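Local coordinates for protein beta-N-acetylhexosaminidase (Bacteroides fragilis, PDB 4PYS) that probably hydrolyses terminal N-acetylhexosamine residues from glycans, as a family 20 glycoside hydrolase, and also binds a zinc ion through four cysteines, at residues I103-Q108 against M158-Y163; S139-Q144 against L435-G440; K151-A156 against G211-R216; S324-D329 against D348-P353; N355-W360 against N378-C383. All coordinates share one frame; numbering follows the deposited sequence.

In the fold
Contacts 1, 3 and 5 are buried, whereas contacts 2 and 4 are only partly so. Contacts 1 and 3 share helix 146-158, with centres about 10 Å apart. Contact 1 sets its C-terminal end against the preceding domain through a lysine-serine hydrogen bond and packing of Met-158 on polar side chains; contact 3 pairs its flank with helix 203-214 by apolar packing and a salt bridge. Contact 5 is a parallel strand pair of the barrel wall, governed by backbone hydrogen bonds. It touches contact 4, a mostly apolar loop-on-helix packing with centre about 13 Å away. Contact 2 joins loops following the parallel neighbours 132-138 and 428-435, and its chemistry is mainly charge and polar contact.

Contact 1: residues I103-Q108 against M158-Y163; sequences IQSLRQ and MLKMNY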
# COMPACT_ATOMS: atom_id res chain seq x y z
N ILE A 103 -11.70 15.62 2.40
CA ILE A 103 -10.63 16.55 2.76
C ILE A 103 -9.55 16.56 1.69
O ILE A 103 -9.05 17.62 1.34
CB ILE A 103 -10.03 16.21 4.15
CG1 ILE A 103 -11.02 16.62 5.25
CG2 ILE A 103 -8.69 16.92 4.38
CD1 ILE A 103 -10.70 16.00 6.62
N GLN A 104 -9.20 15.39 1.17
CA GLN A 104 -8.18 15.34 0.12
C GLN A 104 -8.67 16.09 -1.13
O GLN A 104 -7.89 16.77 -1.80
CB GLN A 104 -7.82 13.90 -0.25
CG GLN A 104 -7.17 13.10 0.87
CD GLN A 104 -5.80 13.62 1.27
OE1 GLN A 104 -5.30 14.61 0.71
NE2 GLN A 104 -5.17 12.95 2.23
N SER A 105 -9.96 15.98 -1.45
CA SER A 105 -10.49 16.75 -2.58
C SER A 105 -10.49 18.26 -2.32
O SER A 105 -10.16 19.04 -3.21
CB SER A 105 -11.89 16.25 -2.98
OG SER A 105 -11.80 14.96 -3.56
N LEU A 106 -10.87 18.67 -1.11
CA LEU A 106 -10.87 20.09 -0.76
C LEU A 106 -9.46 20.67 -0.88
O LEU A 106 -9.29 21.82 -1.30
CB LEU A 106 -11.42 20.31 0.66
CG LEU A 106 -12.93 20.16 0.85
CD1 LEU A 106 -13.30 20.22 2.33
CD2 LEU A 106 -13.67 21.25 0.07
N ARG A 107 -8.45 19.89 -0.50
CA ARG A 107 -7.06 20.33 -0.64
C ARG A 107 -6.74 20.76 -2.06
O ARG A 107 -6.08 21.79 -2.27
CB ARG A 107 -6.10 19.18 -0.31
CG ARG A 107 -5.87 18.90 1.14
CD ARG A 107 -4.90 17.73 1.26
NE ARG A 107 -3.50 18.10 1.00
CZ ARG A 107 -2.51 17.22 0.94
NH1 ARG A 107 -2.77 15.93 1.11
NH2 ARG A 107 -1.26 17.62 0.73
N GLN A 108 -7.19 19.96 -3.02
CA GLN A 108 -6.92 20.23 -4.43
C GLN A 108 -7.91 21.21 -5.06
O GLN A 108 -7.62 21.80 -6.10
CB GLN A 108 -6.92 18.93 -5.23
CG GLN A 108 -5.75 18.04 -4.85
CD GLN A 108 -5.64 16.80 -5.72
OE1 GLN A 108 -5.89 16.85 -6.92
NE2 GLN A 108 -5.27 15.69 -5.10
N MSE A 158 -3.34 10.93 0.05
CA MSE A 158 -3.52 12.03 -0.90
C MSE A 158 -4.13 11.54 -2.21
O MSE A 158 -4.89 12.26 -2.86
CB MSE A 158 -2.16 12.71 -1.17
CG MSE A 158 -2.21 13.84 -2.19
SE MSE A 158 -0.42 14.54 -2.47
CE MSE A 158 0.33 12.98 -3.41
N LEU A 159 -3.80 10.30 -2.58
CA LEU A 159 -4.24 9.73 -3.84
C LEU A 159 -5.47 8.84 -3.64
O LEU A 159 -5.86 8.08 -4.53
CB LEU A 159 -3.10 8.92 -4.46
CG LEU A 159 -1.89 9.78 -4.87
CD1 LEU A 159 -0.78 8.93 -5.46
CD2 LEU A 159 -2.29 10.85 -5.85
N LYS A 160 -6.07 8.97 -2.45
CA LYS A 160 -7.28 8.24 -2.07
C LYS A 160 -7.13 6.71 -2.00
O LYS A 160 -8.11 5.98 -2.13
CB LYS A 160 -8.48 8.65 -2.95
CG LYS A 160 -8.80 10.16 -2.83
CD LYS A 160 -10.22 10.45 -3.36
CE LYS A 160 -10.65 11.89 -3.11
NZ LYS A 160 -9.97 12.85 -4.06
N MSE A 161 -5.92 6.23 -1.75
CA MSE A 161 -5.74 4.81 -1.45
C MSE A 161 -6.14 4.53 -0.02
O MSE A 161 -6.39 5.47 0.75
CB MSE A 161 -4.29 4.43 -1.67
CG MSE A 161 -3.91 4.69 -3.11
SE MSE A 161 -2.08 4.09 -3.41
CE MSE A 161 -1.88 4.78 -5.24
N ASN A 162 -6.26 3.26 0.33
CA ASN A 162 -6.65 2.92 1.69
C ASN A 162 -5.75 1.95 2.43
O ASN A 162 -5.97 1.69 3.61
CB ASN A 162 -8.12 2.45 1.78
CG ASN A 162 -8.47 1.33 0.81
OD1 ASN A 162 -7.62 0.84 0.07
ND2 ASN A 162 -9.75 0.92 0.83
N TYR A 163 -4.73 1.40 1.75
CA TYR A 163 -3.79 0.52 2.44
C TYR A 163 -2.36 0.90 2.11
O TYR A 163 -2.04 1.22 0.97
CB TYR A 163 -4.00 -0.96 2.05
CG TYR A 163 -5.32 -1.54 2.46
CD1 TYR A 163 -5.52 -2.05 3.74
CD2 TYR A 163 -6.38 -1.59 1.56
CE1 TYR A 163 -6.75 -2.60 4.11
CE2 TYR A 163 -7.61 -2.12 1.93
CZ TYR A 163 -7.79 -2.62 3.20
OH TYR A 163 -9.02 -3.15 3.55
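The Arg-107 guanidinium and the Gln-104 carboxamide are the two flat groups met by Met-158, modelled as selenomethionine. Gln-104 CD lies at the guanidinium edge, in its plane, while Met-158 CG approaches the same group obliquely, 3.9 Å from Arg-107 NH1. Within the helix, Arg-107 NH1 donates to Gln-104 OE1 at 2.9 Å, in the carbonyl plane on a lone pair. This bond, with that from Gln-104 NE2 to Ser-157 OG, fixes the rotation of the amide. A bend at chi2 (-66°) of Gln-104 brings its CD within 3.5 Å of Met-158 CA, and the two side chains cross at about a right angle. The second link comes from a long side chain: Lys-160, extended until it turns at chi4 (76°), places NZ 2.8 Å from Ser-105 OG and donates to it. Tyr-80 OH also bonds that hydroxyl, so the serine is gripped twice. Lys-160 has positive phi and is the C-prime residue of a Schellman motif, with Met-161 N bonded to Ala-156 O. The contact seats helix 96-109 of domain 2 on the C-terminal end of helix 146-158 of the catalytic domain, with Trp-483 and Phe-484 of helix 470-486 packing on Met-158 and helix 453-462 contacting Leu-159.

Contact 2: residues S139-Q144 against L435-G440; sequences SGRQYQ and LWTDDG
Arg-141 lays one face of its guanidinium against the Asp-438 carboxylate, with OD1 3.1 Å above the plane and offset toward the rim. The two flat groups are only 27° apart. Because no N-H points at the oxygen, the salt bridge between Arg-141 NH2 and Asp-438 OD1 (3.4 Å) acts through charge alone. The same NH2 has a stronger partner in Asp-138 OD2, which probably helps hold the group in place. At the guanidinium edge, in its plane, sits Trp-436 CZ3; the indole is turned 77° from the guanidinium, and its CE3 is 3.5 Å from Arg-141 NH2. Thr-437 fills the middle of the contact. Its OG1 lies between the backbone N and the carbonyl carbon (chi1 53°), where it bonds Asp-138 O and touches Gln-142 CG at 3.5 Å. Its CG2 instead meets Gln-144 NE2, 3.9 Å away, which also bonds Asp-138 O. Ser-139 OG steadies that amide by donating to Gln-144 OE1 at 2.7 Å. Asp-438 OD2 holds a glycerol, probably from the crystallisation liquor. The segments are loops beyond the C-terminal ends of adjacent parallel strands 132-138 and 428-435, the end of a TIM barrel where family 20 active sites open.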
# COMPACT_ATOMS: atom_id res chain seq x y z
N SER A 139 10.80 -1.90 2.64
CA SER A 139 11.66 -1.49 3.74
C SER A 139 12.48 -2.68 4.23
O SER A 139 13.02 -2.65 5.32
CB SER A 139 10.83 -0.96 4.92
OG SER A 139 10.09 0.19 4.55
N GLY A 140 12.56 -3.75 3.44
CA GLY A 140 13.40 -4.87 3.82
C GLY A 140 14.81 -4.68 3.27
O GLY A 140 15.80 -4.74 4.01
N ARG A 141 14.91 -4.44 1.97
CA ARG A 141 16.23 -4.28 1.33
C ARG A 141 16.90 -2.96 1.69
O ARG A 141 18.14 -2.85 1.67
CB ARG A 141 16.08 -4.34 -0.19
CG ARG A 141 15.59 -5.68 -0.69
CD ARG A 141 15.65 -5.77 -2.21
NE ARG A 141 15.41 -7.13 -2.66
CZ ARG A 141 14.21 -7.70 -2.71
NH1 ARG A 141 14.09 -8.95 -3.13
NH2 ARG A 141 13.14 -7.02 -2.32
N GLN A 142 16.08 -1.97 1.98
CA GLN A 142 16.56 -0.63 2.31
C GLN A 142 15.81 -0.16 3.55
O GLN A 142 14.65 -0.49 3.74
CB GLN A 142 16.28 0.34 1.16
CG GLN A 142 17.15 0.10 -0.08
CD GLN A 142 18.62 0.37 0.16
OE1 GLN A 142 18.97 1.29 0.92
NE2 GLN A 142 19.49 -0.41 -0.46
N TYR A 143 16.48 0.61 4.40
CA TYR A 143 15.82 1.26 5.52
C TYR A 143 15.47 2.69 5.14
O TYR A 143 16.33 3.42 4.63
CB TYR A 143 16.75 1.25 6.76
CG TYR A 143 16.26 2.14 7.89
CD1 TYR A 143 15.27 1.70 8.77
CD2 TYR A 143 16.79 3.41 8.06
CE1 TYR A 143 14.82 2.53 9.80
CE2 TYR A 143 16.35 4.23 9.07
CZ TYR A 143 15.37 3.79 9.94
OH TYR A 143 14.94 4.63 10.95
N GLN A 144 14.21 3.08 5.34
CA GLN A 144 13.82 4.48 5.19
C GLN A 144 13.48 5.05 6.56
O GLN A 144 12.84 4.37 7.37
CB GLN A 144 12.60 4.61 4.27
CG GLN A 144 12.82 4.04 2.87
CD GLN A 144 12.46 2.59 2.79
OE1 GLN A 144 11.78 2.06 3.67
NE2 GLN A 144 12.88 1.93 1.71
N LEU A 435 6.82 -0.32 -4.82
CA LEU A 435 8.15 0.22 -5.05
C LEU A 435 9.15 -0.68 -4.34
O LEU A 435 9.37 -0.55 -3.13
CB LEU A 435 8.23 1.66 -4.51
CG LEU A 435 9.46 2.51 -4.88
CD1 LEU A 435 10.77 2.08 -4.21
CD2 LEU A 435 9.65 2.55 -6.39
N TRP A 436 9.74 -1.61 -5.09
CA TRP A 436 10.76 -2.50 -4.55
C TRP A 436 12.09 -1.78 -4.59
O TRP A 436 12.38 -1.04 -5.53
CB TRP A 436 10.86 -3.78 -5.40
CG TRP A 436 9.61 -4.59 -5.34
CD1 TRP A 436 8.56 -4.55 -6.21
CD2 TRP A 436 9.26 -5.55 -4.34
NE1 TRP A 436 7.58 -5.44 -5.81
CE2 TRP A 436 7.99 -6.06 -4.66
CE3 TRP A 436 9.91 -6.03 -3.19
CZ2 TRP A 436 7.35 -7.03 -3.89
CZ3 TRP A 436 9.27 -7.00 -2.42
CH2 TRP A 436 8.00 -7.48 -2.77
N THR A 437 12.92 -1.98 -3.57
CA THR A 437 14.17 -1.23 -3.49
C THR A 437 15.42 -2.03 -3.88
O THR A 437 16.54 -1.70 -3.47
CB THR A 437 14.32 -0.52 -2.11
OG1 THR A 437 14.14 -1.46 -1.04
CG2 THR A 437 13.26 0.57 -1.97
N ASP A 438 15.23 -3.07 -4.69
CA ASP A 438 16.35 -3.83 -5.27
C ASP A 438 17.36 -2.89 -5.94
O ASP A 438 16.98 -1.86 -6.50
CB ASP A 438 15.86 -4.78 -6.38
CG ASP A 438 14.76 -5.71 -5.92
OD1 ASP A 438 13.88 -5.27 -5.15
OD2 ASP A 438 14.77 -6.88 -6.37
N ASP A 439 18.63 -3.29 -5.89
CA ASP A 439 19.72 -2.57 -6.57
C ASP A 439 20.09 -1.24 -5.90
O ASP A 439 20.63 -0.35 -6.56
CB ASP A 439 19.43 -2.36 -8.06
CG ASP A 439 19.79 -3.56 -8.91
OD1 ASP A 439 20.75 -4.28 -8.56
OD2 ASP A 439 19.12 -3.78 -9.94
N GLY A 440 19.79 -1.11 -4.61
CA GLY A 440 20.25 0.05 -3.86
C GLY A 440 19.49 1.34 -4.09
O GLY A 440 20.09 2.40 -4.21

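Contact 3: residues K151-A156 against G211-R216; sequences KYIDMA and GYAADR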
# COMPACT_ATOMS: atom_id res chain seq x y z
N LYS A 151 5.86 10.04 4.78
CA LYS A 151 5.68 10.73 3.50
C LYS A 151 4.90 9.88 2.50
O LYS A 151 4.04 10.39 1.77
CB LYS A 151 7.05 11.09 2.90
CG LYS A 151 7.00 11.51 1.42
CD LYS A 151 8.37 12.01 0.94
CE LYS A 151 8.33 12.39 -0.56
NZ LYS A 151 9.67 12.92 -1.02
N TYR A 152 5.17 8.58 2.47
CA TYR A 152 4.49 7.73 1.50
C TYR A 152 3.12 7.26 1.98
O TYR A 152 2.23 6.99 1.16
CB TYR A 152 5.41 6.59 1.04
CG TYR A 152 6.55 7.20 0.28
CD1 TYR A 152 6.32 7.79 -0.96
CD2 TYR A 152 7.82 7.25 0.81
CE1 TYR A 152 7.35 8.41 -1.66
CE2 TYR A 152 8.86 7.86 0.12
CZ TYR A 152 8.62 8.43 -1.11
OH TYR A 152 9.65 9.04 -1.78
N ILE A 153 2.93 7.20 3.29
CA ILE A 153 1.59 6.99 3.83
C ILE A 153 0.73 8.22 3.50
O ILE A 153 -0.42 8.11 3.06
CB ILE A 153 1.65 6.79 5.35
CG1 ILE A 153 2.23 5.40 5.64
CG2 ILE A 153 0.26 6.98 5.99
CD1 ILE A 153 2.53 5.14 7.13
N ASP A 154 1.31 9.40 3.69
CA ASP A 154 0.61 10.64 3.35
C ASP A 154 0.29 10.67 1.86
O ASP A 154 -0.80 11.10 1.46
CB ASP A 154 1.48 11.84 3.75
CG ASP A 154 0.70 13.12 3.89
OD1 ASP A 154 -0.40 13.10 4.49
OD2 ASP A 154 1.19 14.17 3.40
N MSE A 155 1.22 10.21 1.03
CA MSE A 155 0.97 10.14 -0.42
C MSE A 155 -0.20 9.23 -0.72
O MSE A 155 -1.08 9.56 -1.54
CB MSE A 155 2.21 9.63 -1.15
CG MSE A 155 1.94 9.41 -2.63
SE MSE A 155 3.24 8.21 -3.44
CE MSE A 155 2.60 6.57 -2.62
N ALA A 156 -0.24 8.08 -0.07
CA ALA A 156 -1.29 7.10 -0.34
C ALA A 156 -2.64 7.73 -0.05
O ALA A 156 -3.57 7.62 -0.84
CB ALA A 156 -1.07 5.85 0.52
N GLY A 211 -0.69 5.32 14.17
CA GLY A 211 -1.54 6.44 14.53
C GLY A 211 -1.57 7.47 13.42
O GLY A 211 -2.63 8.00 13.08
N TYR A 212 -0.41 7.75 12.85
CA TYR A 212 -0.31 8.70 11.73
C TYR A 212 -1.16 8.25 10.55
O TYR A 212 -1.88 9.04 9.93
CB TYR A 212 1.16 8.82 11.32
CG TYR A 212 1.44 9.81 10.20
CD1 TYR A 212 1.64 11.15 10.47
CD2 TYR A 212 1.52 9.38 8.87
CE1 TYR A 212 1.89 12.06 9.44
CE2 TYR A 212 1.78 10.29 7.83
CZ TYR A 212 1.97 11.62 8.14
OH TYR A 212 2.23 12.52 7.13
N ALA A 213 -1.07 6.97 10.25
CA ALA A 213 -1.82 6.41 9.13
C ALA A 213 -3.32 6.48 9.40
O ALA A 213 -4.09 6.86 8.53
CB ALA A 213 -1.39 4.98 8.88
N ALA A 214 -3.73 6.12 10.61
CA ALA A 214 -5.15 6.12 10.97
C ALA A 214 -5.77 7.51 10.79
O ALA A 214 -6.91 7.63 10.35
CB ALA A 214 -5.35 5.62 12.40
N ASP A 215 -5.00 8.55 11.12
CA ASP A 215 -5.47 9.93 10.99
C ASP A 215 -5.72 10.31 9.54
O ASP A 215 -6.40 11.30 9.27
CB ASP A 215 -4.46 10.91 11.59
CG ASP A 215 -4.48 10.90 13.10
OD1 ASP A 215 -5.51 10.50 13.67
OD2 ASP A 215 -3.46 11.30 13.71
N ARG A 216 -5.18 9.54 8.61
CA ARG A 216 -5.42 9.84 7.20
C ARG A 216 -6.03 8.67 6.43
O ARG A 216 -5.87 8.56 5.21
CB ARG A 216 -4.16 10.45 6.53
CG ARG A 216 -2.88 9.66 6.66
CD ARG A 216 -1.66 10.59 6.76
NE ARG A 216 -1.58 11.19 8.09
CZ ARG A 216 -1.31 12.47 8.33
NH1 ARG A 216 -1.28 12.92 9.57
NH2 ARG A 216 -1.07 13.29 7.32
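Ile-153 presses its CG2 branch against helix 203-214, reaching Ala-213 CA at 3.8 Å. The same methyl meets Tyr-212 CD2 at 4.0 Å, coming to the edge of the ring near its plane. Beside this apolar patch, Arg-216 NH2 donates to Asp-154 OD1 at 2.9 Å in a salt bridge. The carboxylate oxygen lies at the guanidinium edge, in its plane, but is itself met from 48° above the carboxylate plane. Two features hold the arginine in position. Its NE sits 3.4 Å above the centre of the Tyr-212 ring, and the same atom donates to Tyr-212 O at 2.8 Å (angle at hydrogen 160°), so the guanidinium is pinned over the ring face. Farther out, Asp-154 OD2 forms a salt bridge with Lys-49 NZ, and Arg-216 NH2 one with Glu-48 OE2, so each charge has a second partner. Helix 146-158 thus packs beside helix 203-214 and the residues that follow it in the barrel's outer layer, with strand 132-138 touched by Tyr-152 and Met-155 and helix 43-49 supplying the outer charges.

Contact 4: residues S324-D329 against D348-P353; sequences SARMAD and DGYSLP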
# COMPACT_ATOMS: atom_id res chain seq x y z
N SER A 324 2.21 -22.73 4.75
CA SER A 324 1.40 -21.54 4.55
C SER A 324 0.02 -21.73 5.16
O SER A 324 -0.54 -20.81 5.75
CB SER A 324 1.28 -21.22 3.06
OG SER A 324 2.53 -20.89 2.51
N ALA A 325 -0.51 -22.94 5.03
CA ALA A 325 -1.81 -23.26 5.60
C ALA A 325 -1.81 -23.15 7.12
O ALA A 325 -2.75 -22.61 7.71
CB ALA A 325 -2.24 -24.65 5.17
N ARG A 326 -0.76 -23.65 7.77
CA ARG A 326 -0.66 -23.59 9.22
C ARG A 326 -0.62 -22.15 9.73
O ARG A 326 -1.25 -21.81 10.73
CB ARG A 326 0.56 -24.35 9.73
CG ARG A 326 0.58 -25.85 9.43
CD ARG A 326 -0.69 -26.55 9.91
NE ARG A 326 -1.46 -27.03 8.76
CZ ARG A 326 -2.78 -26.87 8.63
NH1 ARG A 326 -3.48 -26.26 9.57
NH2 ARG A 326 -3.39 -27.33 7.55
N MSE A 327 0.12 -21.29 9.02
CA MSE A 327 0.24 -19.90 9.44
C MSE A 327 -1.04 -19.13 9.18
O MSE A 327 -1.44 -18.29 9.97
CB MSE A 327 1.40 -19.21 8.72
CG MSE A 327 2.74 -19.91 8.87
SE MSE A 327 3.34 -20.20 10.69
CE MSE A 327 2.83 -18.60 11.57
N ALA A 328 -1.68 -19.40 8.05
CA ALA A 328 -2.95 -18.77 7.73
C ALA A 328 -4.01 -19.22 8.73
O ALA A 328 -4.84 -18.42 9.17
CB ALA A 328 -3.37 -19.10 6.32
N ASP A 329 -3.98 -20.49 9.11
CA ASP A 329 -4.94 -20.98 10.10
C ASP A 329 -4.73 -20.28 11.44
O ASP A 329 -5.69 -19.97 12.15
CB ASP A 329 -4.86 -22.49 10.27
CG ASP A 329 -6.00 -23.21 9.58
OD1 ASP A 329 -7.16 -23.07 10.03
OD2 ASP A 329 -5.74 -23.92 8.59
N ASP A 348 -1.58 -26.87 -7.91
CA ASP A 348 -2.55 -27.33 -6.93
C ASP A 348 -1.86 -28.20 -5.88
O ASP A 348 -0.75 -28.70 -6.10
CB ASP A 348 -3.67 -28.11 -7.61
CG ASP A 348 -4.33 -27.33 -8.73
OD1 ASP A 348 -4.42 -26.09 -8.62
OD2 ASP A 348 -4.76 -27.95 -9.72
N GLY A 349 -2.51 -28.39 -4.74
CA GLY A 349 -1.95 -29.22 -3.69
C GLY A 349 -2.71 -29.02 -2.40
O GLY A 349 -3.94 -28.84 -2.42
N TYR A 350 -1.99 -29.06 -1.28
CA TYR A 350 -2.58 -28.86 0.04
C TYR A 350 -3.43 -27.60 0.03
O TYR A 350 -2.96 -26.53 -0.37
CB TYR A 350 -1.49 -28.77 1.11
CG TYR A 350 -2.02 -28.94 2.51
CD1 TYR A 350 -2.51 -27.85 3.22
CD2 TYR A 350 -2.06 -30.19 3.11
CE1 TYR A 350 -3.00 -28.00 4.50
CE2 TYR A 350 -2.55 -30.35 4.39
CZ TYR A 350 -3.02 -29.25 5.08
OH TYR A 350 -3.51 -29.40 6.35
N SER A 351 -4.69 -27.73 0.44
CA SER A 351 -5.61 -26.62 0.30
C SER A 351 -5.49 -25.58 1.41
O SER A 351 -5.40 -25.90 2.59
CB SER A 351 -7.05 -27.10 0.18
OG SER A 351 -7.87 -26.06 -0.33
N LEU A 352 -5.48 -24.32 0.99
CA LEU A 352 -5.34 -23.19 1.89
C LEU A 352 -6.69 -22.82 2.49
O LEU A 352 -7.72 -22.94 1.82
CB LEU A 352 -4.74 -22.01 1.13
CG LEU A 352 -3.34 -22.31 0.61
CD1 LEU A 352 -2.88 -21.28 -0.41
CD2 LEU A 352 -2.37 -22.37 1.77
N PRO A 353 -6.70 -22.39 3.76
CA PRO A 353 -7.93 -22.06 4.49
C PRO A 353 -8.68 -20.85 3.90
O PRO A 353 -8.13 -20.13 3.07
CB PRO A 353 -7.44 -21.76 5.91
CG PRO A 353 -5.99 -21.42 5.75
CD PRO A 353 -5.50 -22.23 4.60
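This is a mainly apolar packing of the loop residues Tyr-350, Leu-352 and Pro-353 on Ala-325 and Ala-328 of helix 316-333, partly buried near the periphery of the catalytic domain. The backbones come close, with Ala-325 CA 5.1 Å from Leu-352 CA, a spacing that the small alanine side chains permit. Ala-325 CB meets Tyr-350 CE1 at 3.5 Å, obliquely to the ring. Leu-352 sends its CD2 branch to Ala-325 N at 3.8 Å, and Pro-353 CD lies 4.0 Å from Ala-325 CA. One turn on, Ala-328 CB touches Pro-353 CG at 3.5 Å. Asp-329 OD2 comes to the same proline, 3.8 Å from Pro-353 CB, and is tied to Arg-326 NH1 by a salt bridge of 3.4 Å. Tyr-350, with CG anti to the backbone N (chi1 -165°), projects its ring toward the helix, where Trp-322 meets it edge-to-face. The Arg-326 guanidinium and this ring stand 84° apart, but their modelled separation is too short to be trusted. No regular helix lies between parallel strands 337-341 and 356-360, so the loop joining them packs directly on the preceding helix 316-333, a variation on the beta-alpha-beta units of a TIM barrel.

Contact 5: residues N355-W360 against N378-C383; sequences NVVIQW and NYPVIC
Trp-360 turns the edge of its indole to Cys-383, whose SG lies 5.0 Å from the centroid of the six-membered ring and 88° off its normal, a sulfur-aromatic contact in the ring plane. With CG anti to the backbone N (chi1 169°), the tryptophan swings out beside the cysteine, while Trp-360 CB rests on Val-381 CG1 at 4.0 Å. At the other end of the pair, Tyr-379 offers one face of its ring to Val-356 CG1, and Ile-358 CG1 comes obliquely, 3.7 Å from Tyr-379 CB. On the opposite sheet face Val-357 CG1 meets Ile-382 CD1 at 3.8 Å. There Gln-359 NE2 passes Ile-382 CG2, crossing it obliquely at 4.1 Å, and its amide is held at both ends by His-287 and Ser-432. The backbones fix this register. Ile-358 N donates to Pro-380 O at 2.8 Å, Ile-358 O accepts from Ile-382 N at 2.8 Å, and Ile-382 O then takes Trp-360 N at 2.9 Å. The two short strand segments run parallel, their directions 21° apart. The crossover between them runs through helices 363-366 and 369-376, and the second of these packs on Trp-360, Tyr-379 and Val-381. Strand 356-360 is bonded on its other side to strand 337-341, and strand 381-383 to strand 428-435, so the pair forms a section of the TIM-barrel wall.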
# COMPACT_ATOMS: atom_id res chain seq x y z
N ASN A 355 -9.49 -17.92 4.86
CA ASN A 355 -9.10 -16.53 5.12
C ASN A 355 -7.93 -16.07 4.25
O ASN A 355 -7.35 -15.00 4.49
CB ASN A 355 -8.75 -16.33 6.59
CG ASN A 355 -7.53 -17.11 7.00
OD1 ASN A 355 -7.32 -18.24 6.56
ND2 ASN A 355 -6.70 -16.51 7.85
N VAL A 356 -7.59 -16.87 3.25
CA VAL A 356 -6.46 -16.57 2.37
C VAL A 356 -6.83 -15.61 1.24
O VAL A 356 -7.88 -15.74 0.62
CB VAL A 356 -5.86 -17.88 1.79
CG1 VAL A 356 -4.92 -17.59 0.63
CG2 VAL A 356 -5.13 -18.65 2.88
N VAL A 357 -5.95 -14.63 1.00
CA VAL A 357 -6.08 -13.69 -0.12
C VAL A 357 -4.82 -13.84 -0.96
O VAL A 357 -3.72 -14.03 -0.42
CB VAL A 357 -6.21 -12.24 0.40
CG1 VAL A 357 -6.23 -11.23 -0.75
CG2 VAL A 357 -7.47 -12.10 1.25
N ILE A 358 -4.97 -13.77 -2.28
CA ILE A 358 -3.85 -13.95 -3.21
C ILE A 358 -3.45 -12.64 -3.89
O ILE A 358 -4.29 -11.96 -4.47
CB ILE A 358 -4.21 -14.98 -4.31
CG1 ILE A 358 -4.50 -16.36 -3.68
CG2 ILE A 358 -3.10 -15.08 -5.34
CD1 ILE A 358 -3.34 -16.95 -2.89
N GLN A 359 -2.17 -12.29 -3.82
CA GLN A 359 -1.70 -11.09 -4.50
C GLN A 359 -1.03 -11.51 -5.81
O GLN A 359 0.04 -12.12 -5.81
CB GLN A 359 -0.74 -10.28 -3.63
CG GLN A 359 -0.37 -8.94 -4.25
CD GLN A 359 0.09 -7.91 -3.23
OE1 GLN A 359 0.35 -8.25 -2.07
NE2 GLN A 359 0.19 -6.66 -3.65
N TRP A 360 -1.72 -11.20 -6.90
CA TRP A 360 -1.33 -11.62 -8.25
C TRP A 360 -0.28 -10.65 -8.77
O TRP A 360 -0.54 -9.45 -8.85
CB TRP A 360 -2.58 -11.62 -9.12
CG TRP A 360 -2.38 -11.78 -10.60
CD1 TRP A 360 -1.47 -12.58 -11.24
CD2 TRP A 360 -3.12 -11.11 -11.62
NE1 TRP A 360 -1.61 -12.43 -12.61
CE2 TRP A 360 -2.62 -11.54 -12.87
CE3 TRP A 360 -4.16 -10.17 -11.60
CZ2 TRP A 360 -3.13 -11.07 -14.09
CZ3 TRP A 360 -4.67 -9.71 -12.81
CH2 TRP A 360 -4.15 -10.15 -14.03
N ASN A 378 -11.59 -20.26 -5.19
CA ASN A 378 -12.41 -19.27 -4.48
C ASN A 378 -11.61 -18.35 -3.53
O ASN A 378 -12.12 -17.95 -2.49
CB ASN A 378 -13.52 -19.99 -3.70
CG ASN A 378 -14.74 -19.12 -3.48
OD1 ASN A 378 -15.29 -18.54 -4.43
ND2 ASN A 378 -15.20 -19.04 -2.24
N TYR A 379 -10.36 -18.03 -3.90
CA TYR A 379 -9.55 -17.10 -3.12
C TYR A 379 -9.74 -15.69 -3.67
O TYR A 379 -9.63 -15.48 -4.87
CB TYR A 379 -8.05 -17.43 -3.22
CG TYR A 379 -7.62 -18.82 -2.80
CD1 TYR A 379 -8.24 -19.48 -1.74
CD2 TYR A 379 -6.57 -19.46 -3.45
CE1 TYR A 379 -7.83 -20.75 -1.35
CE2 TYR A 379 -6.16 -20.73 -3.07
CZ TYR A 379 -6.79 -21.37 -2.03
OH TYR A 379 -6.38 -22.64 -1.65
N PRO A 380 -9.99 -14.71 -2.78
CA PRO A 380 -9.99 -13.30 -3.22
C PRO A 380 -8.61 -12.90 -3.74
O PRO A 380 -7.61 -13.47 -3.31
CB PRO A 380 -10.29 -12.53 -1.93
CG PRO A 380 -10.94 -13.52 -1.02
CD PRO A 380 -10.34 -14.85 -1.36
N VAL A 381 -8.58 -11.91 -4.64
CA VAL A 381 -7.36 -11.54 -5.35
C VAL A 381 -7.10 -10.05 -5.30
O VAL A 381 -8.03 -9.25 -5.49
CB VAL A 381 -7.48 -11.91 -6.85
CG1 VAL A 381 -6.29 -11.36 -7.66
CG2 VAL A 381 -7.58 -13.38 -7.03
N ILE A 382 -5.85 -9.68 -5.07
CA ILE A 382 -5.39 -8.30 -5.27
C ILE A 382 -4.56 -8.27 -6.55
O ILE A 382 -3.65 -9.09 -6.73
CB ILE A 382 -4.50 -7.85 -4.09
CG1 ILE A 382 -5.33 -7.79 -2.81
CG2 ILE A 382 -3.85 -6.48 -4.40
CD1 ILE A 382 -4.48 -7.92 -1.54
N CYS A 383 -4.90 -7.35 -7.46
CA CYS A 383 -4.21 -7.28 -8.75
C CYS A 383 -3.01 -6.36 -8.65
O CYS A 383 -3.16 -5.14 -8.61
CB CYS A 383 -5.16 -6.78 -9.86
SG CYS A 383 -6.63 -7.79 -10.07